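Local atomic coordinates of probable molybdenum cofactor guanylyltransferase (Aquifex aeolicus, PDB entry 2E8B), a protein that probably transfers a GMP moiety from GTP to the molybdenum-molybdopterin cofactor, giving the guanine dinucleotide form and releasing diphosphate. Residues V42-R45 with V46-A50; G87-T90 with A91-A95; M110-E113 with T114-V118; V128-T131 with E132-T136; D157-I160 with W161-L164. All blocks are in the same frame, centred on the assembly; numbering follows the deposited sequence.

Contact 1: residues V42-R45 with V46-A50; sequences VIER and VYETA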
loop_
_atom_site.group_PDB
_atom_site.type_symbol
_atom_site.label_atom_id
_atom_site.label_comp_id
_atom_site.label_asym_id
_atom_site.label_seq_id
_atom_site.Cartn_x
_atom_site.Cartn_y
_atom_site.Cartn_z
ATOM N N VAL A 42 -9.908 -3.399 9.912
ATOM C CA VAL A 42 -9.670 -3.248 8.485
ATOM C C VAL A 42 -8.215 -3.545 8.123
ATOM O O VAL A 42 -7.952 -4.359 7.238
ATOM C CB VAL A 42 -10.040 -1.825 8.008
ATOM C CG1 VAL A 42 -9.603 -1.629 6.557
ATOM C CG2 VAL A 42 -11.546 -1.608 8.132
ATOM N N ILE A 43 -7.262 -2.911 8.805
ATOM C CA ILE A 43 -5.863 -3.165 8.468
ATOM C C ILE A 43 -5.488 -4.607 8.785
ATOM O O ILE A 43 -4.646 -5.206 8.110
ATOM C CB ILE A 43 -4.888 -2.192 9.188
ATOM C CG1 ILE A 43 -3.497 -2.317 8.559
ATOM C CG2 ILE A 43 -4.813 -2.504 10.676
ATOM C CD1 ILE A 43 -2.493 -1.284 9.044
ATOM N N GLU A 44 -6.117 -5.170 9.810
ATOM C CA GLU A 44 -5.855 -6.556 10.173
ATOM C C GLU A 44 -6.244 -7.431 8.985
ATOM O O GLU A 44 -5.505 -8.340 8.599
ATOM C CB GLU A 44 -6.687 -6.943 11.399
ATOM C CG GLU A 44 -6.421 -8.344 11.926
ATOM C CD GLU A 44 -7.271 -8.671 13.144
ATOM O OE1 GLU A 44 -8.509 -8.728 13.015
ATOM O OE2 GLU A 44 -6.698 -8.866 14.233
ATOM N N ARG A 45 -7.400 -7.146 8.397
ATOM C CA ARG A 45 -7.868 -7.911 7.250
ATOM C C ARG A 45 -6.959 -7.735 6.038
ATOM O O ARG A 45 -6.668 -8.700 5.326
ATOM C CB ARG A 45 -9.296 -7.508 6.879
ATOM C CG ARG A 45 -10.337 -7.842 7.941
ATOM C CD ARG A 45 -11.719 -8.013 7.322
ATOM N NE ARG A 45 -12.264 -6.768 6.785
ATOM C CZ ARG A 45 -12.785 -5.793 7.526
ATOM N NH1 ARG A 45 -12.840 -5.912 8.848
ATOM N NH2 ARG A 45 -13.255 -4.698 6.945
ATOM N N VAL A 46 -6.511 -6.506 5.799
ATOM C CA VAL A 46 -5.634 -6.237 4.665
ATOM C C VAL A 46 -4.332 -7.008 4.833
ATOM O O VAL A 46 -3.799 -7.561 3.873
ATOM C CB VAL A 46 -5.310 -4.734 4.540
ATOM C CG1 VAL A 46 -4.267 -4.510 3.454
ATOM C CG2 VAL A 46 -6.576 -3.957 4.212
ATOM N N TYR A 47 -3.829 -7.037 6.064
ATOM C CA TYR A 47 -2.591 -7.733 6.376
ATOM C C TYR A 47 -2.722 -9.229 6.115
ATOM O O TYR A 47 -1.847 -9.840 5.499
ATOM C CB TYR A 47 -2.216 -7.491 7.841
ATOM C CG TYR A 47 -1.015 -8.280 8.295
ATOM C CD1 TYR A 47 0.229 -8.098 7.694
ATOM C CD2 TYR A 47 -1.124 -9.222 9.315
ATOM C CE1 TYR A 47 1.335 -8.839 8.099
ATOM C CE2 TYR A 47 -0.028 -9.966 9.726
ATOM C CZ TYR A 47 1.197 -9.771 9.115
ATOM O OH TYR A 47 2.289 -10.496 9.529
ATOM N N GLU A 48 -3.819 -9.814 6.577
ATOM C CA GLU A 48 -4.039 -11.237 6.374
ATOM C C GLU A 48 -4.191 -11.543 4.885
ATOM O O GLU A 48 -3.690 -12.552 4.400
ATOM C CB GLU A 48 -5.271 -11.690 7.158
ATOM C CG GLU A 48 -5.129 -11.427 8.650
ATOM C CD GLU A 48 -6.209 -12.091 9.480
ATOM O OE1 GLU A 48 -7.404 -11.811 9.243
ATOM O OE2 GLU A 48 -5.859 -12.892 10.372
ATOM N N THR A 49 -4.867 -10.663 4.156
ATOM C CA THR A 49 -5.037 -10.854 2.724
ATOM C C THR A 49 -3.661 -10.860 2.057
ATOM O O THR A 49 -3.367 -11.710 1.219
ATOM C CB THR A 49 -5.890 -9.730 2.112
ATOM O OG1 THR A 49 -7.219 -9.806 2.640
ATOM C CG2 THR A 49 -5.942 -9.862 0.597
ATOM N N ALA A 50 -2.812 -9.915 2.441
ATOM C CA ALA A 50 -1.474 -9.826 1.874
ATOM C C ALA A 50 -0.678 -11.100 2.163
ATOM O O ALA A 50 -0.013 -11.645 1.282
ATOM C CB ALA A 50 -0.750 -8.617 2.446
#

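Contact 2: residues G87-T90 with A91-A95; sequences GLYT and ALKHA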
loop_
_atom_site.group_PDB
_atom_site.type_symbol
_atom_site.label_atom_id
_atom_site.label_comp_id
_atom_site.label_asym_id
_atom_site.label_seq_id
_atom_site.Cartn_x
_atom_site.Cartn_y
_atom_site.Cartn_z
ATOM N N GLY A 87 5.429 7.136 3.259
ATOM C CA GLY A 87 5.262 5.723 3.563
ATOM C C GLY A 87 5.841 4.909 2.413
ATOM O O GLY A 87 6.441 3.846 2.616
ATOM N N LEU A 88 5.657 5.417 1.198
ATOM C CA LEU A 88 6.163 4.769 -0.006
ATOM C C LEU A 88 7.686 4.765 0.032
ATOM O O LEU A 88 8.322 3.756 -0.248
ATOM C CB LEU A 88 5.669 5.518 -1.246
ATOM C CG LEU A 88 6.024 4.941 -2.618
ATOM C CD1 LEU A 88 5.431 3.546 -2.746
ATOM C CD2 LEU A 88 5.480 5.844 -3.718
ATOM N N TYR A 89 8.268 5.908 0.384
ATOM C CA TYR A 89 9.716 6.033 0.479
ATOM C C TYR A 89 10.244 5.013 1.488
ATOM O O TYR A 89 11.208 4.294 1.222
ATOM C CB TYR A 89 10.083 7.450 0.931
ATOM C CG TYR A 89 11.510 7.606 1.408
ATOM C CD1 TYR A 89 12.570 7.634 0.505
ATOM C CD2 TYR A 89 11.801 7.703 2.770
ATOM C CE1 TYR A 89 13.885 7.755 0.946
ATOM C CE2 TYR A 89 13.115 7.818 3.222
ATOM C CZ TYR A 89 14.147 7.844 2.302
ATOM O OH TYR A 89 15.448 7.949 2.737
ATOM N N THR A 90 9.594 4.951 2.645
ATOM C CA THR A 90 10.002 4.029 3.696
ATOM C C THR A 90 9.956 2.582 3.223
ATOM O O THR A 90 10.844 1.793 3.536
ATOM C CB THR A 90 9.111 4.189 4.936
ATOM O OG1 THR A 90 9.225 5.534 5.419
ATOM C CG2 THR A 90 9.539 3.221 6.038
ATOM N N ALA A 91 8.922 2.235 2.461
ATOM C CA ALA A 91 8.780 0.879 1.952
ATOM C C ALA A 91 9.896 0.533 0.967
ATOM O O ALA A 91 10.530 -0.518 1.078
ATOM C CB ALA A 91 7.422 0.725 1.265
ATOM N N LEU A 92 10.137 1.423 0.008
ATOM C CA LEU A 92 11.154 1.183 -1.010
ATOM C C LEU A 92 12.575 1.182 -0.465
ATOM O O LEU A 92 13.445 0.479 -0.981
ATOM C CB LEU A 92 11.008 2.199 -2.137
ATOM C CG LEU A 92 9.695 2.038 -2.905
ATOM C CD1 LEU A 92 9.576 3.119 -3.955
ATOM C CD2 LEU A 92 9.638 0.655 -3.546
ATOM N N LYS A 93 12.806 1.964 0.583
ATOM C CA LYS A 93 14.121 2.021 1.211
ATOM C C LYS A 93 14.419 0.659 1.848
ATOM O O LYS A 93 15.549 0.166 1.803
ATOM C CB LYS A 93 14.118 3.119 2.277
ATOM C CG LYS A 93 15.394 3.271 3.083
ATOM C CD LYS A 93 15.204 4.376 4.117
ATOM C CE LYS A 93 16.416 4.549 5.008
ATOM N NZ LYS A 93 16.187 5.652 5.980
ATOM N N HIS A 94 13.386 0.048 2.422
ATOM C CA HIS A 94 13.511 -1.244 3.083
ATOM C C HIS A 94 13.527 -2.415 2.104
ATOM O O HIS A 94 14.128 -3.446 2.382
ATOM C CB HIS A 94 12.350 -1.436 4.066
ATOM C CG HIS A 94 12.382 -2.740 4.800
ATOM N ND1 HIS A 94 13.156 -2.948 5.921
ATOM C CD2 HIS A 94 11.730 -3.905 4.574
ATOM C CE1 HIS A 94 12.977 -4.182 6.357
ATOM N NE2 HIS A 94 12.116 -4.784 5.555
ATOM N N ALA A 95 12.860 -2.248 0.964
ATOM C CA ALA A 95 12.756 -3.301 -0.050
ATOM C C ALA A 95 14.027 -4.125 -0.247
ATOM O O ALA A 95 15.115 -3.573 -0.390
ATOM C CB ALA A 95 12.327 -2.693 -1.377
#

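Contact 3: residues M110-E113 with T114-V118; sequences MKKE and TVLYV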
loop_
_atom_site.group_PDB
_atom_site.type_symbol
_atom_site.label_atom_id
_atom_site.label_comp_id
_atom_site.label_asym_id
_atom_site.label_seq_id
_atom_site.Cartn_x
_atom_site.Cartn_y
_atom_site.Cartn_z
ATOM N N MET A 110 -10.787 -5.301 0.389
ATOM C CA MET A 110 -9.732 -5.903 -0.423
ATOM C C MET A 110 -9.798 -7.427 -0.421
ATOM O O MET A 110 -10.095 -8.058 0.597
ATOM C CB MET A 110 -8.348 -5.439 0.061
ATOM C CG MET A 110 -7.159 -5.957 -0.758
ATOM S SD MET A 110 -7.193 -5.573 -2.552
ATOM C CE MET A 110 -7.338 -3.781 -2.523
ATOM N N LYS A 111 -9.546 -8.005 -1.588
ATOM C CA LYS A 111 -9.546 -9.450 -1.764
ATOM C C LYS A 111 -8.264 -9.832 -2.476
ATOM O O LYS A 111 -7.719 -9.055 -3.253
ATOM C CB LYS A 111 -10.739 -9.905 -2.605
ATOM C CG LYS A 111 -12.033 -10.039 -1.833
ATOM C CD LYS A 111 -13.017 -10.927 -2.582
ATOM C CE LYS A 111 -14.207 -11.284 -1.700
ATOM N NZ LYS A 111 -15.116 -12.276 -2.343
ATOM N N LYS A 112 -7.786 -11.038 -2.210
ATOM C CA LYS A 112 -6.557 -11.502 -2.822
ATOM C C LYS A 112 -6.613 -11.471 -4.346
ATOM O O LYS A 112 -5.611 -11.174 -4.991
ATOM C CB LYS A 112 -6.251 -12.919 -2.344
ATOM C CG LYS A 112 -7.279 -13.951 -2.774
ATOM C CD LYS A 112 -6.988 -15.311 -2.159
ATOM C CE LYS A 112 -5.604 -15.799 -2.533
ATOM N NZ LYS A 112 -5.349 -17.184 -2.036
ATOM N N GLU A 113 -7.772 -11.773 -4.925
ATOM C CA GLU A 113 -7.883 -11.774 -6.383
ATOM C C GLU A 113 -7.511 -10.429 -6.997
ATOM O O GLU A 113 -6.962 -10.371 -8.095
ATOM C CB GLU A 113 -9.297 -12.160 -6.828
ATOM C CG GLU A 113 -9.691 -13.582 -6.470
ATOM C CD GLU A 113 -10.520 -13.656 -5.203
ATOM O OE1 GLU A 113 -10.105 -13.075 -4.180
ATOM O OE2 GLU A 113 -11.591 -14.301 -5.232
ATOM N N THR A 114 -7.810 -9.349 -6.287
ATOM C CA THR A 114 -7.488 -8.022 -6.791
ATOM C C THR A 114 -5.976 -7.853 -6.812
ATOM O O THR A 114 -5.409 -7.341 -7.780
ATOM C CB THR A 114 -8.123 -6.940 -5.914
ATOM O OG1 THR A 114 -9.543 -7.123 -5.910
ATOM C CG2 THR A 114 -7.788 -5.555 -6.443
ATOM N N VAL A 115 -5.319 -8.307 -5.749
ATOM C CA VAL A 115 -3.872 -8.216 -5.670
ATOM C C VAL A 115 -3.242 -9.066 -6.770
ATOM O O VAL A 115 -2.317 -8.628 -7.459
ATOM C CB VAL A 115 -3.365 -8.707 -4.307
ATOM C CG1 VAL A 115 -1.845 -8.727 -4.286
ATOM C CG2 VAL A 115 -3.900 -7.801 -3.211
ATOM N N LEU A 116 -3.758 -10.279 -6.941
ATOM C CA LEU A 116 -3.232 -11.189 -7.948
ATOM C C LEU A 116 -3.418 -10.668 -9.372
ATOM O O LEU A 116 -2.553 -10.874 -10.222
ATOM C CB LEU A 116 -3.878 -12.565 -7.794
ATOM C CG LEU A 116 -3.526 -13.278 -6.485
ATOM C CD1 LEU A 116 -4.257 -14.596 -6.438
ATOM C CD2 LEU A 116 -2.018 -13.494 -6.380
ATOM N N TYR A 117 -4.533 -9.991 -9.639
ATOM C CA TYR A 117 -4.763 -9.458 -10.980
ATOM C C TYR A 117 -3.730 -8.377 -11.270
ATOM O O TYR A 117 -3.221 -8.274 -12.392
ATOM C CB TYR A 117 -6.170 -8.865 -11.120
ATOM C CG TYR A 117 -6.523 -8.500 -12.550
ATOM C CD1 TYR A 117 -6.790 -9.489 -13.496
ATOM C CD2 TYR A 117 -6.576 -7.166 -12.959
ATOM C CE1 TYR A 117 -7.102 -9.162 -14.816
ATOM C CE2 TYR A 117 -6.887 -6.826 -14.278
ATOM C CZ TYR A 117 -7.146 -7.831 -15.198
ATOM O OH TYR A 117 -7.429 -7.512 -16.504
ATOM N N VAL A 118 -3.408 -7.577 -10.257
ATOM C CA VAL A 118 -2.413 -6.530 -10.444
ATOM C C VAL A 118 -1.055 -7.171 -10.700
ATOM O O VAL A 118 -0.338 -6.763 -11.611
ATOM C CB VAL A 118 -2.339 -5.585 -9.226
ATOM C CG1 VAL A 118 -1.172 -4.606 -9.391
ATOM C CG2 VAL A 118 -3.635 -4.804 -9.119
#

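Contact 4: residues V128-T131 with E132-T136; sequences VAKT and EKLHT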
loop_
_atom_site.group_PDB
_atom_site.type_symbol
_atom_site.label_atom_id
_atom_site.label_comp_id
_atom_site.label_asym_id
_atom_site.label_seq_id
_atom_site.Cartn_x
_atom_site.Cartn_y
_atom_site.Cartn_z
ATOM N N VAL A 128 -0.315 0.404 -11.020
ATOM C CA VAL A 128 -1.271 0.634 -9.953
ATOM C C VAL A 128 -2.691 0.389 -10.414
ATOM O O VAL A 128 -3.020 0.552 -11.594
ATOM C CB VAL A 128 -1.168 2.070 -9.407
ATOM C CG1 VAL A 128 0.063 2.207 -8.522
ATOM C CG2 VAL A 128 -1.099 3.051 -10.560
ATOM N N ALA A 129 -3.531 -0.006 -9.466
ATOM C CA ALA A 129 -4.933 -0.290 -9.734
ATOM C C ALA A 129 -5.702 0.956 -10.157
ATOM O O ALA A 129 -5.485 2.041 -9.627
ATOM C CB ALA A 129 -5.576 -0.904 -8.489
ATOM N N LYS A 130 -6.610 0.785 -11.112
ATOM C CA LYS A 130 -7.413 1.891 -11.609
ATOM C C LYS A 130 -8.884 1.531 -11.767
ATOM O O LYS A 130 -9.241 0.628 -12.524
ATOM C CB LYS A 130 -6.858 2.377 -12.958
ATOM C CG LYS A 130 -7.669 3.481 -13.630
ATOM C CD LYS A 130 -7.634 4.772 -12.831
ATOM C CE LYS A 130 -8.434 5.875 -13.513
ATOM N NZ LYS A 130 -7.891 6.231 -14.855
ATOM N N THR A 131 -9.729 2.227 -11.013
ATOM C CA THR A 131 -11.174 2.059 -11.100
ATOM C C THR A 131 -11.557 3.443 -11.596
ATOM O O THR A 131 -10.974 3.923 -12.565
ATOM C CB THR A 131 -11.823 1.812 -9.724
ATOM O OG1 THR A 131 -11.532 2.906 -8.849
ATOM C CG2 THR A 131 -11.309 0.522 -9.111
ATOM N N GLU A 132 -12.516 4.090 -10.942
ATOM C CA GLU A 132 -12.888 5.441 -11.330
ATOM C C GLU A 132 -11.756 6.320 -10.818
ATOM O O GLU A 132 -11.469 7.379 -11.368
ATOM C CB GLU A 132 -14.200 5.853 -10.660
ATOM C CG GLU A 132 -15.418 5.135 -11.201
ATOM C CD GLU A 132 -15.676 5.474 -12.653
ATOM O OE1 GLU A 132 -15.808 6.679 -12.958
ATOM O OE2 GLU A 132 -15.743 4.544 -13.485
ATOM N N LYS A 133 -11.112 5.841 -9.760
ATOM C CA LYS A 133 -10.004 6.532 -9.116
ATOM C C LYS A 133 -8.680 5.813 -9.349
ATOM O O LYS A 133 -8.652 4.600 -9.553
ATOM C CB LYS A 133 -10.265 6.612 -7.609
ATOM C CG LYS A 133 -9.042 6.955 -6.770
ATOM C CD LYS A 133 -9.373 6.975 -5.285
ATOM C CE LYS A 133 -8.138 7.290 -4.463
ATOM N NZ LYS A 133 -8.467 7.512 -3.032
ATOM N N LEU A 134 -7.585 6.567 -9.323
ATOM C CA LEU A 134 -6.265 5.968 -9.484
ATOM C C LEU A 134 -5.820 5.570 -8.077
ATOM O O LEU A 134 -5.658 6.424 -7.202
ATOM C CB LEU A 134 -5.276 6.977 -10.069
ATOM C CG LEU A 134 -3.857 6.435 -10.267
ATOM C CD1 LEU A 134 -3.872 5.358 -11.347
ATOM C CD2 LEU A 134 -2.912 7.565 -10.649
ATOM N N HIS A 135 -5.638 4.276 -7.849
ATOM C CA HIS A 135 -5.221 3.819 -6.538
ATOM C C HIS A 135 -3.713 3.750 -6.424
ATOM O O HIS A 135 -3.105 2.701 -6.615
ATOM C CB HIS A 135 -5.865 2.471 -6.243
ATOM C CG HIS A 135 -7.357 2.528 -6.275
ATOM N ND1 HIS A 135 -8.088 2.323 -7.424
ATOM C CD2 HIS A 135 -8.248 2.879 -5.319
ATOM C CE1 HIS A 135 -9.365 2.549 -7.176
ATOM N NE2 HIS A 135 -9.488 2.890 -5.906
ATOM N N THR A 136 -3.125 4.898 -6.100
ATOM C CA THR A 136 -1.685 5.041 -5.968
ATOM C C THR A 136 -1.062 4.110 -4.948
ATOM O O THR A 136 0.126 3.792 -5.037
ATOM C CB THR A 136 -1.312 6.472 -5.569
ATOM O OG1 THR A 136 -1.947 6.793 -4.327
ATOM C CG2 THR A 136 -1.754 7.456 -6.635
HETATM O O HOH W 1 -13.257 3.325 -15.003
#

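Contact 5: residues D157-I160 with W161-L164; sequences DYRI and WALL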
loop_
_atom_site.group_PDB
_atom_site.type_symbol
_atom_site.label_atom_id
_atom_site.label_comp_id
_atom_site.label_asym_id
_atom_site.label_seq_id
_atom_site.Cartn_x
_atom_site.Cartn_y
_atom_site.Cartn_z
ATOM N N ASP A 157 7.818 18.334 -2.786
ATOM C CA ASP A 157 6.627 17.935 -3.538
ATOM C C ASP A 157 6.225 16.538 -3.075
ATOM O O ASP A 157 6.832 15.545 -3.474
ATOM C CB ASP A 157 6.930 17.922 -5.039
ATOM C CG ASP A 157 5.676 17.791 -5.898
ATOM O OD1 ASP A 157 4.590 17.468 -5.359
ATOM O OD2 ASP A 157 5.784 18.005 -7.123
ATOM N N TYR A 158 5.199 16.474 -2.232
ATOM C CA TYR A 158 4.721 15.208 -1.684
ATOM C C TYR A 158 3.627 14.551 -2.515
ATOM O O TYR A 158 3.093 13.511 -2.128
ATOM C CB TYR A 158 4.183 15.430 -0.268
ATOM C CG TYR A 158 5.228 15.737 0.787
ATOM C CD1 TYR A 158 6.517 16.151 0.440
ATOM C CD2 TYR A 158 4.908 15.637 2.142
ATOM C CE1 TYR A 158 7.462 16.457 1.428
ATOM C CE2 TYR A 158 5.837 15.942 3.127
ATOM C CZ TYR A 158 7.110 16.351 2.764
ATOM O OH TYR A 158 8.021 16.669 3.744
ATOM N N ARG A 159 3.280 15.148 -3.650
ATOM C CA ARG A 159 2.227 14.578 -4.482
ATOM C C ARG A 159 2.662 13.297 -5.181
ATOM O O ARG A 159 3.606 13.307 -5.968
ATOM C CB ARG A 159 1.790 15.590 -5.536
ATOM C CG ARG A 159 1.266 16.891 -4.970
ATOM C CD ARG A 159 1.028 17.877 -6.098
ATOM N NE ARG A 159 2.284 18.247 -6.748
ATOM C CZ ARG A 159 2.360 18.905 -7.901
ATOM N NH1 ARG A 159 1.251 19.260 -8.538
ATOM N NH2 ARG A 159 3.547 19.223 -8.407
ATOM N N ILE A 160 1.981 12.190 -4.897
ATOM C CA ILE A 160 2.327 10.939 -5.563
ATOM C C ILE A 160 1.879 11.030 -7.021
ATOM O O ILE A 160 2.449 10.375 -7.896
ATOM C CB ILE A 160 1.675 9.723 -4.870
ATOM C CG1 ILE A 160 2.274 9.558 -3.466
ATOM C CG2 ILE A 160 1.936 8.454 -5.679
ATOM C CD1 ILE A 160 1.659 8.421 -2.659
ATOM N N TRP A 161 0.859 11.842 -7.287
ATOM C CA TRP A 161 0.392 12.024 -8.664
ATOM C C TRP A 161 1.520 12.624 -9.491
ATOM O O TRP A 161 1.764 12.208 -10.618
ATOM C CB TRP A 161 -0.810 12.968 -8.740
ATOM C CG TRP A 161 -2.124 12.367 -8.352
ATOM C CD1 TRP A 161 -2.400 11.047 -8.131
ATOM C CD2 TRP A 161 -3.353 13.073 -8.152
ATOM N NE1 TRP A 161 -3.728 10.889 -7.804
ATOM C CE2 TRP A 161 -4.336 12.118 -7.812
ATOM C CE3 TRP A 161 -3.720 14.425 -8.228
ATOM C CZ2 TRP A 161 -5.665 12.468 -7.548
ATOM C CZ3 TRP A 161 -5.042 14.773 -7.964
ATOM C CH2 TRP A 161 -5.996 13.798 -7.629
ATOM N N ALA A 162 2.208 13.611 -8.923
ATOM C CA ALA A 162 3.314 14.266 -9.619
ATOM C C ALA A 162 4.474 13.296 -9.771
ATOM O O ALA A 162 5.145 13.267 -10.803
ATOM C CB ALA A 162 3.758 15.508 -8.844
ATOM N N LEU A 163 4.714 12.505 -8.734
ATOM C CA LEU A 163 5.784 11.518 -8.770
ATOM C C LEU A 163 5.544 10.543 -9.917
ATOM O O LEU A 163 6.442 10.280 -10.717
ATOM C CB LEU A 163 5.838 10.735 -7.456
ATOM C CG LEU A 163 6.733 9.489 -7.456
ATOM C CD1 LEU A 163 8.212 9.898 -7.524
ATOM C CD2 LEU A 163 6.473 8.674 -6.190
ATOM N N LEU A 164 4.326 10.015 -9.989
ATOM C CA LEU A 164 3.977 9.049 -11.019
ATOM C C LEU A 164 4.045 9.623 -12.432
ATOM O O LEU A 164 4.454 8.928 -13.358
ATOM C CB LEU A 164 2.597 8.453 -10.734
ATOM C CG LEU A 164 2.547 7.538 -9.501
ATOM C CD1 LEU A 164 1.143 6.973 -9.357
ATOM C CD2 LEU A 164 3.549 6.407 -9.638
#

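Contact 1: residues V42-R45 with V46-A50
Arg45 O accepts two hydrogen bonds from Thr49, one turn further along the helix: the amide N of Thr49 lies 2.9 Å from Arg45 O and the hydroxyl OG1 of Thr49 3.0 Å. The two donors approach from opposite faces of the carbonyl plane, the hydroxyl 37° out of it. With chi1 at -65°, Thr49 turns OG1 back onto the preceding turn and sets CG2 beside its own carbonyl carbon, where it packs on Lys112 at the start of helix 112-120. A valine in its place would probably leave Arg45 O with the amide as its one donor from this residue. Val46 N is hydrogen-bonded to Val42 O at 3.0 Å, in the carbonyl plane, and Val46 CG2 rests 3.3 Å from Val42 O. All this lies in the C-terminal half of helix 32-51, the crossover of a beta-alpha-beta unit between the parallel strands 16-22 and 56-61. Ile43 and Val46 lie on Val19 of the first strand, Tyr47 on Val57 and Ile59 of the second. On the outer side, Glu48 CG sits 3.1 Å from Glu44 O. The carboxylate oxygens Glu44 OE1 and Glu48 OE1 stay 5.0 Å apart, and the salt bridge of Glu44 to Lys41 probably eases their repulsion. Arg45, bent at chi3, lays one guanidinium face over Val42 CA and gives NH2 to Pro108 O.

Contact 2: residues G87-T90 with A91-A95
Leu88 and Leu92 form the tight, buried side of this stretch of helix 84-94. Leu92 CG comes to 3.4 Å from Leu88 O, and Leu92 CD1 lies 4.2 Å from Leu88 CG. The first torsion of Leu92, -66°, keeps CG beside its own backbone N and hence close to the carbonyl that this N grips, Leu92 N to Leu88 O at 3.0 Å and nearly straight (169°). Both leucines press on Tyr141 of strand 140-142 and on strand 99-104. Ala91 is buried as well, its CB 3.5 Å from Gly87 O. Thr90, also buried, gives OG1 to Ile86 O one turn back and sets its side chain on Val75. The helix thus lies against the mixed sheet of the nucleotidyltransferase domain, with Thr90 near Asp77 and Gly87 near Leu20, both predicted to bind GTP.

The outward side is looser. Tyr89 and Lys93 cross obliquely, the lysine chain fully extended past the phenol end: Lys93 CD is 3.8 Å from Tyr89 OH. Tyr89 also rests on helix 146-154, while Lys93 is exposed. One rung of the backbone ladder, His94 N to Thr90 O, is long at 3.3 Å, though Ala95 N returns to 2.9 Å from Ala91 O. Branched carbons fill the inward side, whereas the outward pair meets through methylenes and a phenol, which probably lets the ammonium stay hydrated while its aliphatic stem shields part of the tyrosine.

Contact 3: residues M110-E113 with T114-V118
Leu116 folds back along Lys112, the residue one turn earlier. Its CB is 3.6 Å from Lys112 O, and its CG, placed beside the leucine's own N by a chi1 of -66°, comes to 3.3 Å from that same oxygen. At the tip, Leu116 CD1 lies 4.3 Å from Lys112 CE, a methyl against the lysine's aliphatic stem, whose NZ goes on to Thr5 OG1. The carbonyl under this side chain is gripped by Leu116 N, 2.8 Å from Lys112 O. Lys111 occupies the N-cap position. Its oxygen receives Thr114 N in a bent bond (136°), with the donor well above the carbonyl plane. From just ahead of the N-cap, Met110, bent at chi2 and chi3, brings its sulfur over to the helix: Met110 SD touches Thr114 CB at 3.7 Å and Val115 CG2 at 4.0 Å. Thr114 OG1 is bonded to Thr181 OG1. Val115 and Val118 set the inner side of helix 112-120 on Phe101 of strand 99-104, and Met110, just before the helix, adds Leu103, while Leu116 rests on Thr5 of the N-terminal stretch and Tyr117 on Pro175 of a loop.

Contact 4: residues V128-T131 with E132-T136
Ala129 O receives two nitrogens of the same residue: the backbone N of His135 at 2.9 Å and, weakly, the ring ND1 of His135 at 3.4 Å. A chi1 of -59° swings the imidazole beside the histidine's own N, which brings ND1 round to this oxygen and turns the ring edge towards the first strand, with Ala129 C and Thr131 N in its plane. With an alanine here, Ala129 O is likely to lose its weak second donor and a gap to open beside Leu182, which the histidine side chain touches. Nearer the turn, Thr131 N bonds to Lys133 O at 3.0 Å. Lys130 and Leu134 form an antiparallel non-hydrogen-bonded pair. The lysine bends so that its CD passes 3.4 Å from Lys133 O, and its NZ forms a salt bridge with Glu171. Further back Val128 CG2 meets Leu134 CD1 at 3.7 Å. His135 is also the centre of an inverse gamma turn, closed by a weak bond from Thr136 N to Leu134 O, after which the chain turns a corner. Strands 126-130 and 134-135 thus make a short beta hairpin, with strand 170-173 running parallel to its first arm in the mixed sheet.

Contact 5: residues D157-I160 with W161-L164
One face of the Arg159 guanidinium is covered by Ala162 CB, 3.4 Å above the plane and offset toward its rim, while the carboxylate of Asp157 lies at the edge, in plane. The arginine grips it side-on, one nitrogen to each oxygen: Arg159 NE to Asp157 OD1 at 2.8 Å, almost straight (175°), and Arg159 NH2 to Asp157 OD2 at 2.9 Å. Both oxygens are met on their syn sides but 22° and 31° out of the carboxylate plane, which shows that the two flat groups are tilted against each other. Asp157 OD1 takes a further bond on its anti side from the backbone N of Arg159 at 3.2 Å, from the opposite face to NE. OD2 has a second salt bridge, to Arg152 of helix 146-154, and two positive partners probably help keep the carboxylate ionised. Asp157 OD2 also touches Ala162 CB at 3.6 Å. On the inward side Ile160 and Leu164 lie side by side, pointing the same way, with Ile160 CG2 4.0 Å from Leu164 CG; both reach Tyr141. Leu164 N closes the turn onto Ile160 O at 2.8 Å, and Leu163 N bonds to Arg159 O. An Asx turn at Asp157 thus leads straight into the start of helix 160-167, with Arg159 at the N-cap position and its salt bridge laid against the first turn.

All five contacts are local: contacts 1 and 2 lie within helices, contacts 3 and 5 at helix starts, and contact 4 in a hairpin. Contact 2 is the most buried; the others are partly buried. Contacts 1 and 3 meet directly, as helix 32-51 leans on the start of helix 112-120, and both helices pack on strands of the one mixed sheet. Contact 5 joins two others: Leu163 meets Leu88 of contact 2, and Ile160, Trp161 and Leu164 meet Thr136 of contact 4. Apolar carbons serve the inward sides, while a paired-nitrogen salt bridge belongs to contact 5; a carbonyl held by two donors of one residue occurs in contact 1 and, with one bond weak, in contact 4.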